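Local structure of E3 ubiquitin-protein ligase ORTHRUS 2 (Arabidopsis thaliana, 7DUF) at residues A[44-49]-A[57-62]; A[20-25]-A[40-45]. The protein is a RING-type E3 ubiquitin ligase that probably acts in DNA methylation, and carries a zinc-binding PHD finger whose conformation abrogates H3K4 peptide recognition. One frame throughout, in Å; residues are numbered along the deposited sequence.

Contact 1: A[44-49]-A[57-62]; sequences SCLSSP and LQWHCP. With ZN (zinc ion), chain C; ZN (zinc ion), chain D.
L46 and P62 mark the nearest approach of two irregular backbones, their CA atoms 8.6 Å apart, and no hydrogen bond passes between 44-49 and 57-62. Segment 57-62 leaves the end of helix 53-57 at Q58, the first residue to abandon helical angles, and runs on to the zinc ligand C61; segment 44-49 contains C45, a ligand of the other zinc ion, and curls through a loop. The gap is bridged by side chains alone. L46 reaches across with both branches: its CD1 meets CZ2 of the W59 indole at 3.5 Å, approaching the ring obliquely, while its CD2 lies 3.9 Å from P62 CG, the two side chains running roughly perpendicular. W59 extends from the opposite direction; with CG anti to its backbone N (chi1 -178°), the indole is carried toward L46, and the backbone N of C61 sits over the rim of one ring face. W41 of strand 40-42 meets the W59 ring edge-to-face and also touches L46 and P62. L46 and W59 are buried, with P62 at the margin. Cohesion between the segments thus rests on apolar packing, centred on an indole two residues before the zinc ligand C61, the position of the characteristic PHD-finger tryptophan.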
loop_
_atom_site.group_PDB
_atom_site.type_symbol
_atom_site.label_atom_id
_atom_site.label_comp_id
_atom_site.label_asym_id
_atom_site.label_seq_id
_atom_site.Cartn_x
_atom_site.Cartn_y
_atom_site.Cartn_z
ATOM N N SER A 44 2.563 7.516 9.579
ATOM C CA SER A 44 3.514 8.347 10.310
ATOM C C SER A 44 3.456 8.068 11.806
ATOM O O SER A 44 4.493 8.049 12.479
ATOM C CB SER A 44 3.243 9.824 10.028
ATOM O OG SER A 44 3.523 10.618 11.170
ATOM N N CYS A 45 2.258 7.839 12.339
ATOM C CA CYS A 45 2.052 7.658 13.768
ATOM C C CYS A 45 2.225 6.213 14.221
ATOM O O CYS A 45 1.857 5.886 15.353
ATOM C CB CYS A 45 0.661 8.158 14.163
ATOM S SG CYS A 45 0.454 9.953 14.077
ATOM N N LEU A 46 2.765 5.345 13.371
ATOM C CA LEU A 46 2.975 3.959 13.759
ATOM C C LEU A 46 4.223 3.828 14.627
ATOM O O LEU A 46 5.075 4.718 14.678
ATOM C CB LEU A 46 3.100 3.066 12.525
ATOM C CG LEU A 46 1.796 2.652 11.841
ATOM C CD1 LEU A 46 2.083 1.760 10.644
ATOM C CD2 LEU A 46 0.869 1.954 12.824
ATOM N N SER A 47 4.319 2.695 15.324
ATOM C CA SER A 47 5.509 2.415 16.119
ATOM C C SER A 47 6.625 1.846 15.252
ATOM O O SER A 47 7.777 2.286 15.339
ATOM C CB SER A 47 5.171 1.453 17.260
ATOM O OG SER A 47 4.818 2.158 18.437
ATOM N N SER A 48 6.298 0.869 14.409
ATOM C CA SER A 48 7.252 0.260 13.485
ATOM C C SER A 48 6.638 0.271 12.093
ATOM O O SER A 48 5.952 -0.682 11.696
ATOM C CB SER A 48 7.621 -1.157 13.919
ATOM O OG SER A 48 8.462 -1.139 15.060
ATOM N N PRO A 49 6.850 1.340 11.328
ATOM C CA PRO A 49 6.342 1.365 9.962
ATOM C C PRO A 49 6.985 0.271 9.137
ATOM O O PRO A 49 8.108 -0.181 9.434
ATOM C CB PRO A 49 6.747 2.759 9.463
ATOM C CG PRO A 49 6.923 3.569 10.708
ATOM C CD PRO A 49 7.504 2.606 11.695
ATOM N N LEU A 57 2.767 -4.225 1.205
ATOM C CA LEU A 57 1.641 -4.713 0.417
ATOM C C LEU A 57 0.709 -5.576 1.260
ATOM O O LEU A 57 -0.490 -5.296 1.363
ATOM C CB LEU A 57 2.153 -5.487 -0.800
ATOM C CG LEU A 57 2.946 -4.612 -1.771
ATOM C CD1 LEU A 57 3.323 -5.367 -3.038
ATOM C CD2 LEU A 57 2.145 -3.368 -2.099
ATOM N N GLN A 58 1.245 -6.630 1.870
ATOM C CA GLN A 58 0.473 -7.474 2.780
ATOM C C GLN A 58 0.683 -7.018 4.225
ATOM O O GLN A 58 1.090 -7.777 5.104
ATOM C CB GLN A 58 0.854 -8.939 2.595
ATOM N N TRP A 59 0.398 -5.739 4.456
ATOM C CA TRP A 59 0.589 -5.147 5.771
ATOM C C TRP A 59 -0.531 -5.555 6.716
ATOM O O TRP A 59 -1.702 -5.602 6.331
ATOM C CB TRP A 59 0.653 -3.623 5.676
ATOM C CG TRP A 59 0.909 -2.971 6.998
ATOM C CD1 TRP A 59 2.073 -2.991 7.708
ATOM C CD2 TRP A 59 -0.025 -2.216 7.778
ATOM N NE1 TRP A 59 1.924 -2.288 8.879
ATOM C CE2 TRP A 59 0.646 -1.802 8.945
ATOM C CE3 TRP A 59 -1.362 -1.846 7.600
ATOM C CZ2 TRP A 59 0.026 -1.037 9.931
ATOM C CZ3 TRP A 59 -1.975 -1.087 8.578
ATOM C CH2 TRP A 59 -1.281 -0.690 9.728
ATOM N N HIS A 60 -0.161 -5.840 7.960
ATOM C CA HIS A 60 -1.107 -6.221 8.998
ATOM C C HIS A 60 -0.967 -5.259 10.168
ATOM O O HIS A 60 0.139 -5.047 10.677
ATOM C CB HIS A 60 -0.875 -7.669 9.438
ATOM C CG HIS A 60 -1.130 -8.669 8.353
ATOM N ND1 HIS A 60 -2.145 -8.522 7.433
ATOM C CD2 HIS A 60 -0.493 -9.819 8.029
ATOM C CE1 HIS A 60 -2.130 -9.543 6.595
ATOM N NE2 HIS A 60 -1.136 -10.345 6.934
ATOM N N CYS A 61 -2.091 -4.679 10.584
ATOM C CA CYS A 61 -2.082 -3.600 11.555
ATOM C C CYS A 61 -1.652 -4.106 12.931
ATOM O O CYS A 61 -1.709 -5.307 13.208
ATOM C CB CYS A 61 -3.463 -2.954 11.625
ATOM S SG CYS A 61 -4.670 -3.833 12.630
ATOM N N PRO A 62 -1.200 -3.200 13.809
ATOM C CA PRO A 62 -0.729 -3.636 15.135
ATOM C C PRO A 62 -1.763 -4.405 15.938
ATOM O O PRO A 62 -1.389 -5.254 16.756
ATOM C CB PRO A 62 -0.358 -2.314 15.817
ATOM C CG PRO A 62 0.006 -1.409 14.695
ATOM C CD PRO A 62 -0.927 -1.770 13.574
HETATM ZN ZN ZN C . -5.973 -5.211 11.275
HETATM ZN ZN ZN D . -1.418 10.571 12.849
#

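Contact 2: A[20-25]-A[40-45]; sequences MRCKSN and PWHVSC. With ZN (zinc ion), chain D.
C22 and H42 converge on one zinc ion through different first torsions: the SG of C22 stands between its backbone N and carbonyl carbon (chi1 75°), whereas the imidazole of H42 leaves anti to its backbone N (chi1 -171°). C45 adds its SG from beside its own backbone N. Both sulfurs, C22 SG and C45 SG, bind the zinc at 2.3 Å. H42 ND1 binds it at 2.1 Å, and C19 completes the site of three cysteines and one histidine. Sharing the ion draws the ligands together: C22 SG comes to 3.4 Å from H42 ND1, at the edge of the imidazole and near its plane, and C22 CB lies 3.7 Å from C45 SG. One face of the H42 ring is covered toward its rim by CB of S44, and its far nitrogen, NE2, is hydrogen-bonded to E30, a second-shell carboxylate that would hold the ring's rotation and probably polarise it. R21 runs extended past C45, bringing NH1 to 4.1 Å from C45 SG, with the sulfur at the edge of the guanidinium; its positive charge may temper the negative charge of the thiolate cluster. A weak C45 N to H42 O bond (3.1 Å) spans the turn that brings both ligands to the same ion. Segment 20-25 belongs to the loop before strand 31-33, and H42 lies on strand 40-42, the antiparallel partner of 31-33, so the zinc ties that loop to the two-stranded sheet.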
loop_
_atom_site.group_PDB
_atom_site.type_symbol
_atom_site.label_atom_id
_atom_site.label_comp_id
_atom_site.label_asym_id
_atom_site.label_seq_id
_atom_site.Cartn_x
_atom_site.Cartn_y
_atom_site.Cartn_z
ATOM N N MET A 20 -6.685 9.284 14.892
ATOM C CA MET A 20 -7.107 9.459 16.276
ATOM C C MET A 20 -5.985 9.983 17.162
ATOM O O MET A 20 -6.259 10.478 18.260
ATOM C CB MET A 20 -7.629 8.135 16.833
ATOM C CG MET A 20 -8.844 7.576 16.109
ATOM S SD MET A 20 -9.802 6.476 17.170
ATOM C CE MET A 20 -10.345 5.242 15.991
ATOM N N ARG A 21 -4.734 9.893 16.711
ATOM C CA ARG A 21 -3.592 10.285 17.527
ATOM C C ARG A 21 -3.147 11.719 17.257
ATOM O O ARG A 21 -2.992 12.507 18.194
ATOM C CB ARG A 21 -2.428 9.318 17.292
ATOM C CG ARG A 21 -1.307 9.434 18.311
ATOM C CD ARG A 21 -0.333 8.273 18.194
ATOM N NE ARG A 21 0.758 8.382 19.154
ATOM C CZ ARG A 21 1.853 9.104 18.962
ATOM N NH1 ARG A 21 2.040 9.795 17.849
ATOM N NH2 ARG A 21 2.783 9.136 19.913
ATOM N N CYS A 22 -2.937 12.076 15.991
ATOM C CA CYS A 22 -2.393 13.380 15.638
ATOM C C CYS A 22 -3.442 14.352 15.109
ATOM O O CYS A 22 -3.088 15.476 14.737
ATOM C CB CYS A 22 -1.266 13.225 14.609
ATOM S SG CYS A 22 -1.810 12.855 12.928
ATOM N N LYS A 23 -4.713 13.948 15.061
ATOM C CA LYS A 23 -5.822 14.840 14.703
ATOM C C LYS A 23 -5.663 15.412 13.296
ATOM O O LYS A 23 -6.026 16.560 13.028
ATOM C CB LYS A 23 -5.972 15.970 15.725
ATOM C CG LYS A 23 -6.390 15.516 17.108
ATOM C CD LYS A 23 -7.841 15.097 17.126
ATOM C CE LYS A 23 -8.021 13.821 17.914
ATOM N NZ LYS A 23 -9.158 13.043 17.372
ATOM N N SER A 24 -5.120 14.610 12.385
ATOM C CA SER A 24 -4.926 15.021 11.005
ATOM C C SER A 24 -5.607 14.033 10.067
ATOM O O SER A 24 -5.879 12.885 10.429
ATOM C CB SER A 24 -3.435 15.128 10.657
ATOM O OG SER A 24 -3.222 14.933 9.269
ATOM N N ASN A 25 -5.889 14.502 8.850
ATOM C CA ASN A 25 -6.442 13.659 7.801
ATOM C C ASN A 25 -5.305 13.236 6.882
ATOM O O ASN A 25 -4.884 14.024 6.023
ATOM C CB ASN A 25 -7.525 14.403 7.017
ATOM C CG ASN A 25 -8.435 13.466 6.245
ATOM O OD1 ASN A 25 -7.990 12.458 5.697
ATOM N ND2 ASN A 25 -9.723 13.795 6.206
ATOM N N PRO A 40 -7.896 1.691 8.324
ATOM C CA PRO A 40 -6.841 2.614 7.897
ATOM C C PRO A 40 -6.033 3.113 9.083
ATOM O O PRO A 40 -6.576 3.432 10.144
ATOM C CB PRO A 40 -7.617 3.754 7.229
ATOM C CG PRO A 40 -8.947 3.736 7.897
ATOM C CD PRO A 40 -9.236 2.298 8.242
ATOM N N TRP A 41 -4.718 3.168 8.895
ATOM C CA TRP A 41 -3.799 3.650 9.914
ATOM C C TRP A 41 -2.920 4.740 9.325
ATOM O O TRP A 41 -2.537 4.676 8.152
ATOM C CB TRP A 41 -2.919 2.517 10.463
ATOM C CG TRP A 41 -3.667 1.504 11.268
ATOM C CD1 TRP A 41 -4.554 0.582 10.800
ATOM C CD2 TRP A 41 -3.591 1.303 12.685
ATOM N NE1 TRP A 41 -5.040 -0.177 11.835
ATOM C CE2 TRP A 41 -4.463 0.244 13.004
ATOM C CE3 TRP A 41 -2.871 1.917 13.715
ATOM C CZ2 TRP A 41 -4.635 -0.216 14.308
ATOM C CZ3 TRP A 41 -3.044 1.460 15.011
ATOM C CH2 TRP A 41 -3.918 0.404 15.295
ATOM N N HIS A 42 -2.605 5.745 10.139
ATOM C CA HIS A 42 -1.674 6.791 9.733
ATOM C C HIS A 42 -0.257 6.250 9.868
ATOM O O HIS A 42 0.223 6.016 10.983
ATOM C CB HIS A 42 -1.874 8.045 10.577
ATOM C CG HIS A 42 -1.113 9.233 10.080
ATOM N ND1 HIS A 42 -0.940 10.376 10.830
ATOM C CD2 HIS A 42 -0.476 9.454 8.905
ATOM C CE1 HIS A 42 -0.231 11.249 10.140
ATOM N NE2 HIS A 42 0.064 10.715 8.968
ATOM N N VAL A 43 0.417 6.049 8.732
ATOM C CA VAL A 43 1.715 5.380 8.739
ATOM C C VAL A 43 2.756 6.199 9.490
ATOM O O VAL A 43 3.735 5.646 10.006
ATOM C CB VAL A 43 2.165 5.072 7.294
ATOM C CG1 VAL A 43 2.880 6.267 6.676
ATOM C CG2 VAL A 43 3.051 3.835 7.266
ATOM N N SER A 44 2.563 7.516 9.579
ATOM C CA SER A 44 3.514 8.347 10.310
ATOM C C SER A 44 3.456 8.068 11.806
ATOM O O SER A 44 4.493 8.049 12.479
ATOM C CB SER A 44 3.243 9.824 10.028
ATOM O OG SER A 44 3.523 10.618 11.170
ATOM N N CYS A 45 2.258 7.839 12.339
ATOM C CA CYS A 45 2.052 7.658 13.768
ATOM C C CYS A 45 2.225 6.213 14.221
ATOM O O CYS A 45 1.857 5.886 15.353
ATOM C CB CYS A 45 0.661 8.158 14.163
ATOM S SG CYS A 45 0.454 9.953 14.077
HETATM ZN ZN ZN D . -1.418 10.571 12.849
#

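In the fold
Both contacts belong to the same PHD finger and share S44 and C45. Contact 1 is the more buried, nearer the centre of the chain, and apolar between its segments; contact 2 is partly buried and held by coordination to a single zinc ion. The two centres lie about 11 Å apart, yet the contacts touch: W41, from the strand of contact 2, packs against L46, W59 and C61 of contact 1. Ligands alternate in pairs along the chain, C19/C22 and H42/C45 to one ion, C34/C37 and C61/C64 to the other: the cross-brace of PHD fingers. The apolar cluster lies between the two sites, in a small domain with little regular secondary structure.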